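Local coordinates for acyl-coenzyme A oxidase 3 (Yarrowia lipolytica, PDB 5YS9), which oxidises acyl-CoA to (2E)-enoyl-CoA with FAD as cofactor, reducing O2 to hydrogen peroxide in peroxisomal fatty acid beta-oxidation, at residues A87-L92 and M116-R121; L128-I133 and G149-K154; A208-C213 and V230-D235; G244-D249 and W263-N268. All blocks are in the same frame, centred on the assembly; numbering follows the deposited sequence.

Contact 1 of 4, residues A87-L92 and M116-R121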
loop_
_atom_site.group_PDB
_atom_site.type_symbol
_atom_site.label_atom_id
_atom_site.label_comp_id
_atom_site.label_asym_id
_atom_site.label_seq_id
_atom_site.Cartn_x
_atom_site.Cartn_y
_atom_site.Cartn_z
ATOM N N ALA A 87 -24.956 -13.533 9.940
ATOM C CA ALA A 87 -26.131 -13.712 9.119
ATOM C C ALA A 87 -25.706 -14.221 7.757
ATOM O O ALA A 87 -26.372 -15.037 7.146
ATOM C CB ALA A 87 -26.884 -12.413 9.000
ATOM N N ARG A 88 -24.591 -13.704 7.281
ATOM C CA ARG A 88 -24.039 -14.148 6.029
ATOM C C ARG A 88 -23.638 -15.628 6.084
ATOM O O ARG A 88 -23.853 -16.362 5.150
ATOM C CB ARG A 88 -22.886 -13.231 5.618
ATOM C CG ARG A 88 -23.296 -12.104 4.684
ATOM C CD ARG A 88 -23.315 -10.728 5.323
ATOM N NE ARG A 88 -22.158 -9.957 4.925
ATOM C CZ ARG A 88 -22.171 -8.749 4.377
ATOM N NH1 ARG A 88 -23.294 -8.110 4.155
ATOM N NH2 ARG A 88 -21.032 -8.178 4.059
ATOM N N ILE A 89 -23.069 -16.060 7.199
ATOM C CA ILE A 89 -22.690 -17.449 7.390
ATOM C C ILE A 89 -23.903 -18.389 7.379
ATOM O O ILE A 89 -23.851 -19.470 6.823
ATOM C CB ILE A 89 -21.807 -17.610 8.653
ATOM C CG1 ILE A 89 -20.386 -17.151 8.356
ATOM C CG2 ILE A 89 -21.753 -19.043 9.136
ATOM C CD1 ILE A 89 -19.602 -16.723 9.565
ATOM N N ALA A 90 -24.987 -17.958 8.000
ATOM C CA ALA A 90 -26.225 -18.722 8.053
ATOM C C ALA A 90 -26.798 -18.945 6.647
ATOM O O ALA A 90 -27.221 -20.065 6.328
ATOM C CB ALA A 90 -27.229 -18.028 8.946
ATOM N N ALA A 91 -26.797 -17.886 5.823
ATOM C CA ALA A 91 -27.162 -17.984 4.405
ATOM C C ALA A 91 -26.236 -18.909 3.644
ATOM O O ALA A 91 -26.713 -19.820 3.027
ATOM C CB ALA A 91 -27.194 -16.621 3.740
ATOM N N LEU A 92 -24.922 -18.715 3.686
ATOM C CA LEU A 92 -23.991 -19.608 2.930
ATOM C C LEU A 92 -24.154 -21.070 3.324
ATOM O O LEU A 92 -23.970 -21.987 2.501
ATOM C CB LEU A 92 -22.540 -19.196 3.175
ATOM C CG LEU A 92 -22.146 -17.840 2.547
ATOM C CD1 LEU A 92 -20.783 -17.317 3.013
ATOM C CD2 LEU A 92 -22.210 -17.906 1.033
ATOM N N MET A 116 -14.107 -10.188 2.021
ATOM C CA MET A 116 -13.001 -10.975 2.539
ATOM C C MET A 116 -13.141 -11.275 4.038
ATOM O O MET A 116 -12.395 -12.050 4.553
ATOM C CB MET A 116 -11.701 -10.269 2.261
ATOM C CG MET A 116 -11.465 -9.975 0.787
ATOM S SD MET A 116 -9.814 -9.336 0.378
ATOM C CE MET A 116 -10.343 -7.930 -0.598
ATOM N N GLY A 117 -14.088 -10.651 4.736
ATOM C CA GLY A 117 -14.294 -10.896 6.136
ATOM C C GLY A 117 -15.113 -12.140 6.379
ATOM O O GLY A 117 -14.700 -13.026 7.111
ATOM N N THR A 118 -16.286 -12.212 5.774
ATOM C CA THR A 118 -17.201 -13.316 6.050
ATOM C C THR A 118 -16.574 -14.666 5.707
ATOM O O THR A 118 -16.582 -15.606 6.496
ATOM C CB THR A 118 -18.515 -13.116 5.300
ATOM O OG1 THR A 118 -19.232 -12.021 5.884
ATOM C CG2 THR A 118 -19.389 -14.373 5.402
ATOM N N ARG A 119 -16.007 -14.742 4.519
ATOM C CA ARG A 119 -15.266 -15.923 4.072
ATOM C C ARG A 119 -14.312 -16.468 5.147
ATOM O O ARG A 119 -14.259 -17.666 5.358
ATOM C CB ARG A 119 -14.488 -15.545 2.808
ATOM C CG ARG A 119 -13.594 -16.623 2.292
ATOM C CD ARG A 119 -12.653 -16.169 1.210
ATOM N NE ARG A 119 -11.934 -17.378 0.823
ATOM C CZ ARG A 119 -10.928 -17.465 -0.040
ATOM N NH1 ARG A 119 -10.500 -16.394 -0.672
ATOM N NH2 ARG A 119 -10.334 -18.657 -0.257
ATOM N N ILE A 120 -13.569 -15.597 5.834
ATOM C CA ILE A 120 -12.579 -16.055 6.802
ATOM C C ILE A 120 -13.238 -16.375 8.104
ATOM O O ILE A 120 -12.853 -17.342 8.761
ATOM C CB ILE A 120 -11.436 -15.038 7.063
ATOM C CG1 ILE A 120 -10.786 -14.627 5.756
ATOM C CG2 ILE A 120 -10.360 -15.648 7.951
ATOM C CD1 ILE A 120 -10.310 -15.818 4.941
ATOM N N ARG A 121 -14.252 -15.626 8.482
ATOM C CA ARG A 121 -14.913 -15.912 9.732
ATOM C C ARG A 121 -15.525 -17.290 9.711
ATOM O O ARG A 121 -15.520 -17.993 10.700
ATOM C CB ARG A 121 -15.936 -14.854 10.111
ATOM C CG ARG A 121 -15.927 -14.617 11.602
ATOM C CD ARG A 121 -17.100 -13.806 12.063
ATOM N NE ARG A 121 -17.555 -14.252 13.359
ATOM C CZ ARG A 121 -18.244 -13.498 14.188
ATOM N NH1 ARG A 121 -18.540 -12.271 13.851
ATOM N NH2 ARG A 121 -18.626 -13.979 15.342
#

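Contact 2 of 4, residues L128-I133 and G149-K154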
loop_
_atom_site.group_PDB
_atom_site.type_symbol
_atom_site.label_atom_id
_atom_site.label_comp_id
_atom_site.label_asym_id
_atom_site.label_seq_id
_atom_site.Cartn_x
_atom_site.Cartn_y
_atom_site.Cartn_z
ATOM N N LEU A 128 -9.670 -24.387 8.731
ATOM C CA LEU A 128 -8.615 -24.625 9.699
ATOM C C LEU A 128 -8.929 -25.623 10.799
ATOM O O LEU A 128 -8.204 -26.568 10.985
ATOM C CB LEU A 128 -8.178 -23.312 10.328
ATOM C CG LEU A 128 -7.754 -22.174 9.430
ATOM C CD1 LEU A 128 -7.603 -20.918 10.255
ATOM C CD2 LEU A 128 -6.444 -22.534 8.778
ATOM N N PHE A 129 -10.061 -25.469 11.460
ATOM C CA PHE A 129 -10.454 -26.428 12.521
ATOM C C PHE A 129 -10.865 -27.776 11.968
ATOM O O PHE A 129 -10.387 -28.779 12.437
ATOM C CB PHE A 129 -11.600 -25.932 13.398
ATOM C CG PHE A 129 -12.023 -26.938 14.468
ATOM C CD1 PHE A 129 -11.340 -27.017 15.672
ATOM C CD2 PHE A 129 -13.100 -27.810 14.252
ATOM C CE1 PHE A 129 -11.722 -27.922 16.662
ATOM C CE2 PHE A 129 -13.481 -28.742 15.231
ATOM C CZ PHE A 129 -12.790 -28.787 16.448
ATOM N N MET A 130 -11.792 -27.773 11.017
ATOM C CA MET A 130 -12.201 -28.993 10.312
ATOM C C MET A 130 -11.018 -29.667 9.592
ATOM O O MET A 130 -10.925 -30.881 9.575
ATOM C CB MET A 130 -13.318 -28.723 9.312
ATOM C CG MET A 130 -14.689 -28.485 9.919
ATOM S SD MET A 130 -15.151 -29.667 11.199
ATOM C CE MET A 130 -15.496 -31.098 10.183
ATOM N N GLY A 131 -10.109 -28.868 9.045
ATOM C CA GLY A 131 -8.871 -29.367 8.471
ATOM C C GLY A 131 -7.999 -30.090 9.441
ATOM O O GLY A 131 -7.404 -31.086 9.085
ATOM N N ALA A 132 -7.898 -29.574 10.659
ATOM C CA ALA A 132 -7.063 -30.183 11.702
ATOM C C ALA A 132 -7.635 -31.495 12.205
ATOM O O ALA A 132 -6.909 -32.446 12.298
ATOM C CB ALA A 132 -6.896 -29.236 12.861
ATOM N N ILE A 133 -8.918 -31.541 12.547
ATOM C CA ILE A 133 -9.525 -32.790 13.054
ATOM C C ILE A 133 -9.596 -33.905 11.983
ATOM O O ILE A 133 -9.457 -35.076 12.305
ATOM C CB ILE A 133 -10.910 -32.582 13.752
ATOM C CG1 ILE A 133 -11.919 -31.869 12.851
ATOM C CG2 ILE A 133 -10.762 -31.791 15.054
ATOM C CD1 ILE A 133 -13.376 -32.109 13.249
ATOM N N GLY A 149 -21.496 -32.278 16.404
ATOM C CA GLY A 149 -22.042 -31.230 15.557
ATOM C C GLY A 149 -21.019 -30.420 14.766
ATOM O O GLY A 149 -21.372 -29.411 14.173
ATOM N N ALA A 150 -19.768 -30.864 14.703
ATOM C CA ALA A 150 -18.715 -30.024 14.154
ATOM C C ALA A 150 -18.760 -29.844 12.630
ATOM O O ALA A 150 -18.306 -28.830 12.124
ATOM C CB ALA A 150 -17.373 -30.552 14.587
ATOM N N ALA A 151 -19.285 -30.810 11.891
ATOM C CA ALA A 151 -19.392 -30.668 10.431
ATOM C C ALA A 151 -20.521 -29.706 10.062
ATOM O O ALA A 151 -20.380 -28.901 9.185
ATOM C CB ALA A 151 -19.630 -32.022 9.775
ATOM N N ASP A 152 -21.630 -29.779 10.764
ATOM C CA ASP A 152 -22.804 -29.012 10.450
ATOM C C ASP A 152 -22.893 -27.652 11.208
ATOM O O ASP A 152 -23.883 -26.945 11.088
ATOM C CB ASP A 152 -24.024 -29.878 10.793
ATOM C CG ASP A 152 -24.011 -31.220 10.094
ATOM O OD1 ASP A 152 -23.128 -31.490 9.268
ATOM O OD2 ASP A 152 -24.901 -32.025 10.374
ATOM N N VAL A 153 -21.876 -27.311 11.995
ATOM C CA VAL A 153 -21.881 -26.135 12.884
ATOM C C VAL A 153 -23.210 -26.048 13.624
ATOM O O VAL A 153 -23.922 -25.042 13.520
ATOM C CB VAL A 153 -21.536 -24.821 12.126
ATOM C CG1 VAL A 153 -21.143 -23.736 13.098
ATOM C CG2 VAL A 153 -20.375 -25.037 11.150
ATOM N N LYS A 154 -23.522 -27.123 14.356
ATOM C CA LYS A 154 -24.742 -27.276 15.151
ATOM C C LYS A 154 -24.315 -27.408 16.586
ATOM O O LYS A 154 -23.658 -28.363 16.925
ATOM C CB LYS A 154 -25.490 -28.549 14.771
ATOM C CG LYS A 154 -25.806 -28.726 13.286
ATOM C CD LYS A 154 -27.098 -28.067 12.840
ATOM C CE LYS A 154 -28.302 -28.995 12.973
ATOM N NZ LYS A 154 -29.470 -28.534 12.160
#

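Contact 3 of 4, residues A208-C213 and V230-D235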
loop_
_atom_site.group_PDB
_atom_site.type_symbol
_atom_site.label_atom_id
_atom_site.label_comp_id
_atom_site.label_asym_id
_atom_site.label_seq_id
_atom_site.Cartn_x
_atom_site.Cartn_y
_atom_site.Cartn_z
ATOM N N ALA A 208 -16.363 -19.026 18.916
ATOM C CA ALA A 208 -15.947 -20.429 18.999
ATOM C C ALA A 208 -16.288 -21.095 20.318
ATOM O O ALA A 208 -16.048 -20.517 21.371
ATOM C CB ALA A 208 -14.461 -20.521 18.771
ATOM N N THR A 209 -16.847 -22.305 20.241
ATOM C CA THR A 209 -17.037 -23.175 21.395
ATOM C C THR A 209 -15.835 -24.080 21.655
ATOM O O THR A 209 -15.610 -24.495 22.810
ATOM C CB THR A 209 -18.226 -24.128 21.179
ATOM O OG1 THR A 209 -17.997 -24.936 20.027
ATOM C CG2 THR A 209 -19.490 -23.347 20.977
ATOM N N HIS A 210 -15.112 -24.434 20.577
ATOM C CA HIS A 210 -13.895 -25.261 20.668
ATOM C C HIS A 210 -12.737 -24.721 19.856
ATOM O O HIS A 210 -12.927 -23.896 19.001
ATOM C CB HIS A 210 -14.148 -26.677 20.187
ATOM C CG HIS A 210 -15.177 -27.425 20.975
ATOM N ND1 HIS A 210 -16.516 -27.080 20.970
ATOM C CD2 HIS A 210 -15.082 -28.559 21.700
ATOM C CE1 HIS A 210 -17.186 -27.942 21.708
ATOM N NE2 HIS A 210 -16.338 -28.840 22.172
ATOM N N THR A 211 -11.531 -25.198 20.154
ATOM C CA THR A 211 -10.333 -24.846 19.409
ATOM C C THR A 211 -9.441 -26.047 19.179
ATOM O O THR A 211 -9.506 -27.034 19.884
ATOM C CB THR A 211 -9.520 -23.764 20.099
ATOM O OG1 THR A 211 -8.541 -23.266 19.202
ATOM C CG2 THR A 211 -8.789 -24.303 21.288
ATOM N N ALA A 212 -8.626 -25.931 18.143
ATOM C CA ALA A 212 -7.560 -26.870 17.873
ATOM C C ALA A 212 -6.319 -26.167 18.428
ATOM O O ALA A 212 -5.810 -25.249 17.810
ATOM C CB ALA A 212 -7.447 -27.101 16.389
ATOM N N CYS A 213 -5.891 -26.555 19.628
ATOM C CA CYS A 213 -4.806 -25.866 20.327
ATOM C C CYS A 213 -3.457 -26.532 20.025
ATOM O O CYS A 213 -3.276 -27.735 20.247
ATOM C CB CYS A 213 -5.077 -25.861 21.830
ATOM S SG CYS A 213 -3.810 -25.020 22.833
ATOM N N VAL A 230 -7.740 -30.830 20.981
ATOM C CA VAL A 230 -9.047 -30.168 20.968
ATOM C C VAL A 230 -9.322 -29.720 22.389
ATOM O O VAL A 230 -9.320 -30.537 23.307
ATOM C CB VAL A 230 -10.219 -31.059 20.466
ATOM C CG1 VAL A 230 -11.466 -30.208 20.285
ATOM C CG2 VAL A 230 -9.880 -31.714 19.147
ATOM N N VAL A 231 -9.571 -28.428 22.563
ATOM C CA VAL A 231 -9.916 -27.894 23.872
ATOM C C VAL A 231 -11.208 -27.172 23.746
ATOM O O VAL A 231 -11.349 -26.245 22.947
ATOM C CB VAL A 231 -8.873 -26.868 24.384
ATOM C CG1 VAL A 231 -9.259 -26.384 25.794
ATOM C CG2 VAL A 231 -7.459 -27.437 24.313
ATOM N N GLN A 232 -12.142 -27.518 24.587
ATOM C CA GLN A 232 -13.409 -26.823 24.589
ATOM C C GLN A 232 -13.233 -25.463 25.265
ATOM O O GLN A 232 -12.755 -25.399 26.398
ATOM C CB GLN A 232 -14.447 -27.666 25.317
ATOM C CG GLN A 232 -15.859 -27.182 25.082
ATOM C CD GLN A 232 -16.895 -28.071 25.709
ATOM O OE1 GLN A 232 -16.668 -29.283 25.966
ATOM N NE2 GLN A 232 -18.040 -27.480 25.973
ATOM N N LEU A 233 -13.613 -24.398 24.557
ATOM C CA LEU A 233 -13.468 -23.023 25.032
ATOM C C LEU A 233 -14.678 -22.521 25.786
ATOM O O LEU A 233 -14.545 -21.795 26.765
ATOM C CB LEU A 233 -13.274 -22.084 23.868
ATOM C CG LEU A 233 -11.994 -22.184 23.080
ATOM C CD1 LEU A 233 -11.973 -21.118 21.989
ATOM C CD2 LEU A 233 -10.816 -22.046 23.988
ATOM N N ARG A 234 -15.862 -22.895 25.331
ATOM C CA ARG A 234 -17.097 -22.444 25.951
ATOM C C ARG A 234 -18.046 -23.595 26.252
ATOM O O ARG A 234 -18.103 -24.594 25.542
ATOM C CB ARG A 234 -17.829 -21.421 25.055
ATOM C CG ARG A 234 -17.041 -20.171 24.711
ATOM C CD ARG A 234 -17.823 -19.276 23.742
ATOM N NE ARG A 234 -17.446 -17.876 23.864
ATOM C CZ ARG A 234 -16.496 -17.250 23.177
ATOM N NH1 ARG A 234 -15.756 -17.882 22.263
ATOM N NH2 ARG A 234 -16.286 -15.958 23.429
ATOM N N ASP A 235 -18.789 -23.434 27.337
ATOM C CA ASP A 235 -20.004 -24.171 27.552
ATOM C C ASP A 235 -20.933 -23.828 26.361
ATOM O O ASP A 235 -21.216 -22.656 26.078
ATOM C CB ASP A 235 -20.611 -23.707 28.862
ATOM C CG ASP A 235 -21.929 -24.291 29.105
ATOM O OD1 ASP A 235 -21.935 -25.476 29.444
ATOM O OD2 ASP A 235 -22.949 -23.568 28.965
#

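Contact 4 of 4, residues G244-D249 and W263-N268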
loop_
_atom_site.group_PDB
_atom_site.type_symbol
_atom_site.label_atom_id
_atom_site.label_comp_id
_atom_site.label_asym_id
_atom_site.label_seq_id
_atom_site.Cartn_x
_atom_site.Cartn_y
_atom_site.Cartn_z
ATOM N N GLY A 244 -10.632 -22.079 33.591
ATOM C CA GLY A 244 -9.212 -21.963 33.188
ATOM C C GLY A 244 -8.967 -21.350 31.822
ATOM O O GLY A 244 -7.808 -21.209 31.434
ATOM N N ILE A 245 -10.045 -20.968 31.124
ATOM C CA ILE A 245 -9.996 -20.378 29.791
ATOM C C ILE A 245 -10.236 -18.881 29.939
ATOM O O ILE A 245 -11.248 -18.469 30.494
ATOM C CB ILE A 245 -11.116 -20.916 28.877
ATOM C CG1 ILE A 245 -11.005 -22.453 28.723
ATOM C CG2 ILE A 245 -11.114 -20.193 27.511
ATOM C CD1 ILE A 245 -9.883 -22.910 27.823
ATOM N N ALA A 246 -9.282 -18.083 29.480
ATOM C CA ALA A 246 -9.467 -16.675 29.375
ATOM C C ALA A 246 -9.356 -16.342 27.895
ATOM O O ALA A 246 -8.479 -16.846 27.194
ATOM C CB ALA A 246 -8.408 -15.956 30.174
ATOM N N LEU A 247 -10.238 -15.485 27.422
ATOM C CA LEU A 247 -10.125 -14.961 26.083
ATOM C C LEU A 247 -10.894 -13.639 25.920
ATOM O O LEU A 247 -11.670 -13.256 26.792
ATOM C CB LEU A 247 -10.634 -16.007 25.100
ATOM C CG LEU A 247 -12.093 -16.402 25.222
ATOM C CD1 LEU A 247 -13.057 -15.366 24.669
ATOM C CD2 LEU A 247 -12.185 -17.726 24.465
ATOM N N GLY A 248 -10.558 -12.913 24.866
ATOM C CA GLY A 248 -11.118 -11.611 24.598
ATOM C C GLY A 248 -10.962 -11.177 23.164
ATOM O O GLY A 248 -10.185 -11.738 22.434
ATOM N N ASP A 249 -11.695 -10.152 22.773
ATOM C CA ASP A 249 -11.584 -9.589 21.452
ATOM C C ASP A 249 -10.321 -8.761 21.323
ATOM O O ASP A 249 -10.045 -7.904 22.132
ATOM C CB ASP A 249 -12.810 -8.722 21.200
ATOM C CG ASP A 249 -12.928 -8.242 19.784
ATOM O OD1 ASP A 249 -11.945 -8.200 19.049
ATOM O OD2 ASP A 249 -14.039 -7.887 19.411
ATOM N N TRP A 263 -7.693 -13.288 21.560
ATOM C CA TRP A 263 -6.589 -13.874 22.307
ATOM C C TRP A 263 -7.129 -14.927 23.236
ATOM O O TRP A 263 -8.249 -14.807 23.655
ATOM C CB TRP A 263 -5.849 -12.840 23.156
ATOM C CG TRP A 263 -6.662 -12.063 24.138
ATOM C CD1 TRP A 263 -7.257 -10.878 23.891
ATOM C CD2 TRP A 263 -6.953 -12.379 25.498
ATOM N NE1 TRP A 263 -7.910 -10.432 24.989
ATOM C CE2 TRP A 263 -7.737 -11.319 26.007
ATOM C CE3 TRP A 263 -6.627 -13.435 26.346
ATOM C CZ2 TRP A 263 -8.201 -11.276 27.323
ATOM C CZ3 TRP A 263 -7.089 -13.403 27.680
ATOM C CH2 TRP A 263 -7.855 -12.328 28.149
ATOM N N ILE A 264 -6.335 -15.948 23.538
ATOM C CA ILE A 264 -6.702 -16.970 24.509
ATOM C C ILE A 264 -5.531 -17.283 25.458
ATOM O O ILE A 264 -4.396 -17.454 25.033
ATOM C CB ILE A 264 -7.127 -18.305 23.841
ATOM C CG1 ILE A 264 -7.960 -18.066 22.555
ATOM C CG2 ILE A 264 -7.895 -19.177 24.846
ATOM C CD1 ILE A 264 -8.255 -19.347 21.782
ATOM N N GLN A 265 -5.843 -17.393 26.743
ATOM C CA GLN A 265 -4.978 -17.982 27.730
ATOM C C GLN A 265 -5.650 -19.208 28.342
ATOM O O GLN A 265 -6.859 -19.179 28.619
ATOM C CB GLN A 265 -4.707 -16.986 28.814
ATOM C CG GLN A 265 -4.165 -15.656 28.288
ATOM C CD GLN A 265 -3.806 -14.743 29.388
ATOM O OE1 GLN A 265 -4.352 -14.857 30.444
ATOM N NE2 GLN A 265 -2.857 -13.869 29.169
ATOM N N PHE A 266 -4.839 -20.267 28.535
ATOM C CA PHE A 266 -5.210 -21.503 29.236
ATOM C C PHE A 266 -4.445 -21.591 30.539
ATOM O O PHE A 266 -3.236 -21.472 30.547
ATOM C CB PHE A 266 -4.796 -22.719 28.417
ATOM C CG PHE A 266 -5.282 -22.695 27.014
ATOM C CD1 PHE A 266 -4.528 -22.057 26.010
ATOM C CD2 PHE A 266 -6.444 -23.343 26.666
ATOM C CE1 PHE A 266 -4.976 -22.026 24.702
ATOM C CE2 PHE A 266 -6.892 -23.326 25.342
ATOM C CZ PHE A 266 -6.171 -22.647 24.374
ATOM N N THR A 267 -5.133 -21.830 31.623
ATOM C CA THR A 267 -4.492 -21.992 32.922
ATOM C C THR A 267 -4.951 -23.325 33.489
ATOM O O THR A 267 -6.135 -23.506 33.840
ATOM C CB THR A 267 -4.853 -20.837 33.868
ATOM O OG1 THR A 267 -4.634 -19.581 33.194
ATOM C CG2 THR A 267 -4.010 -20.908 35.159
ATOM N N ASN A 268 -4.038 -24.288 33.461
ATOM C CA ASN A 268 -4.274 -25.597 34.043
ATOM C C ASN A 268 -5.562 -26.251 33.601
ATOM O O ASN A 268 -6.266 -26.867 34.384
ATOM C CB ASN A 268 -4.141 -25.504 35.560
ATOM C CG ASN A 268 -2.767 -24.962 35.951
ATOM O OD1 ASN A 268 -1.729 -25.476 35.488
ATOM N ND2 ASN A 268 -2.747 -23.878 36.736
HETATM O O HOH W 1 -6.725 -18.814 31.976
HETATM O O HOH W 2 -9.758 -8.022 25.001
#

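Contact 1 of 4, residues A87-L92 and M116-R121
The Arg-88 guanidinium meets Thr-118 at its edge, with Thr-118 OG1 lying in the guanidinium plane. Arg-88 NE and Thr-118 OG1 are 3.7 Å apart. The stronger partners of both groups lie elsewhere. Arg-88 NH2 forms salt bridges with Asp-73 and Asp-115, and Thr-118 OG1 is hydrogen-bonded to Asp-115. One carboxylate thus ties both side chains together. Beside this polar part the contact is apolar. A chi1 of -70° puts Thr-118 OG1 beside the backbone N and leaves CG2 anti to that N, pointing toward helix 78-92. Thr-118 CG2 comes within 3.7 Å of Arg-88 CB and 4.0 Å of Leu-92 CD1. The two helices, 78-92 and 116-136, belong to the alpha-helical N-terminal domain of the acyl-CoA oxidase fold. Their local axes pass 9.8 Å apart at -67°. With an alanine here instead of Thr-118, Asp-115 would probably lose one of its hydrogen-bond partners, and a gap would open against Arg-88 CB and Leu-92 CD1. About one turn after Thr-118, Arg-121 is crossed at about a right angle by Ile-89, whose CD1 is 4.2 Å from Arg-121 CB. Arg-121 NH2 is hydrogen-bonded to Ser-207, NE makes a salt bridge with Asp-260, and NH1 is hydrogen-bonded to Tyr-676 of the second subunit.

Contact 2 of 4, residues L128-I133 and G149-K154
A Schellman motif closes helix 139-147, and the loop that follows it packs against helix 116-136. Gly-149 is the residue that leaves the helix. Its positive phi of 105° would jam a CB against the carbonyl O of the residue before. Lys-154 N then bonds back to Gly-149 O at 3.1 Å, which draws the loop into a compact turn. Ala-150 points its CB toward helix 116-136, and Ala-151 lies beside it.

On the helix side Met-130 contributes the most. Its chain is bent at both chi2 (-46°) and chi3 (-74°), which curls the thioether over the turn. Met-130 SD lies 3.4 Å from Ala-150 O and 4.1 Å from Ala-150 CB. The terminal methyl goes on to the next residue, with Met-130 CE 3.9 Å from Ala-151 CA. Phe-129 meets Ala-150 with its rim: Ala-150 CB is near the plane of the ring, 4.3 Å from Phe-129 CE2. Ile-133 CD1 touches Ala-150 CB more distantly, at 4.5 Å. Ala-150 CB therefore sits among three larger side chains of one helix face. Apart from the sulfur beside Ala-150 O, the side-chain contacts are apolar, and the contact is largely buried.

Asp-152 O and Val-153 O accept hydrogen bonds from Arg-687 of the second subunit. Tyr-142 and Trp-145 of helix 139-147 also pack on Met-130 and Ile-133 of helix 116-136, and the loop runs on into strand 158-161.

Contact 3 of 4, residues A208-C213 and V230-D235
His-210 and Gln-232 pack tightly in this antiparallel pairing. They are a non-hydrogen-bonded pair, with CA atoms 4.2 Å apart. Gln-232 CG lies over one face of the imidazole, 3.7 Å from the ring centroid and displaced toward the rim, in a CH-pi contact. The amide and ring planes are 21° apart. Thr-209 OG1 and His-210 ND1 form a 2.8 Å hydrogen bond in the ring plane, which helps to fix the rotation of the ring. Phe-156 also stacks on the His-210 ring. At the next pair, Thr-211 and Val-231 exchange backbone hydrogen bonds.

Past the end of the strands, Thr-209 O is gripped twice from the same face of its plane. Leu-233 N donates to Thr-209 O at 2.7 Å, and Arg-234 N to the same Thr-209 O at 3.0 Å. The Arg-234 chain is extended from CG to NE and brings NH1 to Ala-208 O at 2.8 Å, nearly straight (167°) and in the guanidinium plane. The head has further partners in Ala-204 O and Ala-205 O of its own chain, and in Pro-672 O of the second subunit.

The looser side is that of the Gln-232 amide, on a partly exposed residue. Gln-232 NE2 turns back to Arg-234 O at 2.9 Å and makes a hydrogen bond within its own segment.

The pairing is the open end of the hairpin 210-219 and 222-232 in the middle beta domain. Strand 158-161 runs parallel to strand 210-219 and pairs with it. Val-231 and Leu-233 pack on strands 245-249 and 262-272.

Contact 4 of 4, residues G244-D249 and W263-N268
Trp-263 lies flat over the backbone of the strand beside it. Leu-247 CA sits under its six-membered ring, 3.8 Å from the centroid, and Gly-248 CA under its five-membered ring, also at 3.8 Å. Both are CH-pi contacts over one face. Ala-246 CB adds a touch at Trp-263 CZ3. A chi1 of 56° puts the indole between its own N and carbonyl carbon, folded across to the neighbouring strand. Gly-248 makes this possible, because a CB there would clash with Trp-263 NE1. At the ring edge, in plane, one water accepts from Trp-263 NE1 at 3.0 Å and donates to Asp-249 O. Losing the indole of Trp-263 to an alanine is likely to uncover the Leu-247 and Gly-248 backbone and leave this water without its N-H donor.

Strands 245-249 and 262-272 pair antiparallel in the beta domain of the acyl-CoA dehydrogenase fold. Backbone hydrogen bonds join Ala-246 with Gln-265 and Gly-248 with Trp-263. The bond from Ala-246 N to Gln-265 O is almost straight, at 177°. Beyond the last pair, Thr-267 N donates to Gly-244 O at 2.8 Å, and a second water donates to the same oxygen.

The face with Ile-245, Leu-247, Ile-264 and Phe-266 is apolar. Ile-245 and Phe-266 lie side by side, with Ile-245 CD1 3.7 Å from Phe-266 CD2. Ile-264 CG2 rests over one face of the Phe-266 ring. Further out, Val-231 of strand 222-232 packs on Ile-245 and Phe-266. On the Trp-263 side, Phe-660 of the second subunit meets the indole edge-to-face.

How the contacts relate
The four contacts follow one another along the chain, each closing before the next opens. Contacts 1 and 2 share helix 116-136, with centres about 15 Å apart, and belong to the helical N-terminal part. Contacts 3 and 4 lie in the same mixed sheet of the middle domain, with centres about 11 Å apart. They touch where Cys-213 SG meets the Phe-266 ring and Arg-234 NH2 meets Leu-247 CD1. Contact 2 joins the two domains: Phe-129, Ala-132 and Ile-133 pack on Thr-211, Ala-212 and Val-230 of contact 3. Contacts 1 and 4 are farthest apart, about 25 Å between centres. Each contact has a side chain within about 10 Å of a bound FAD, and each reaches the second subunit.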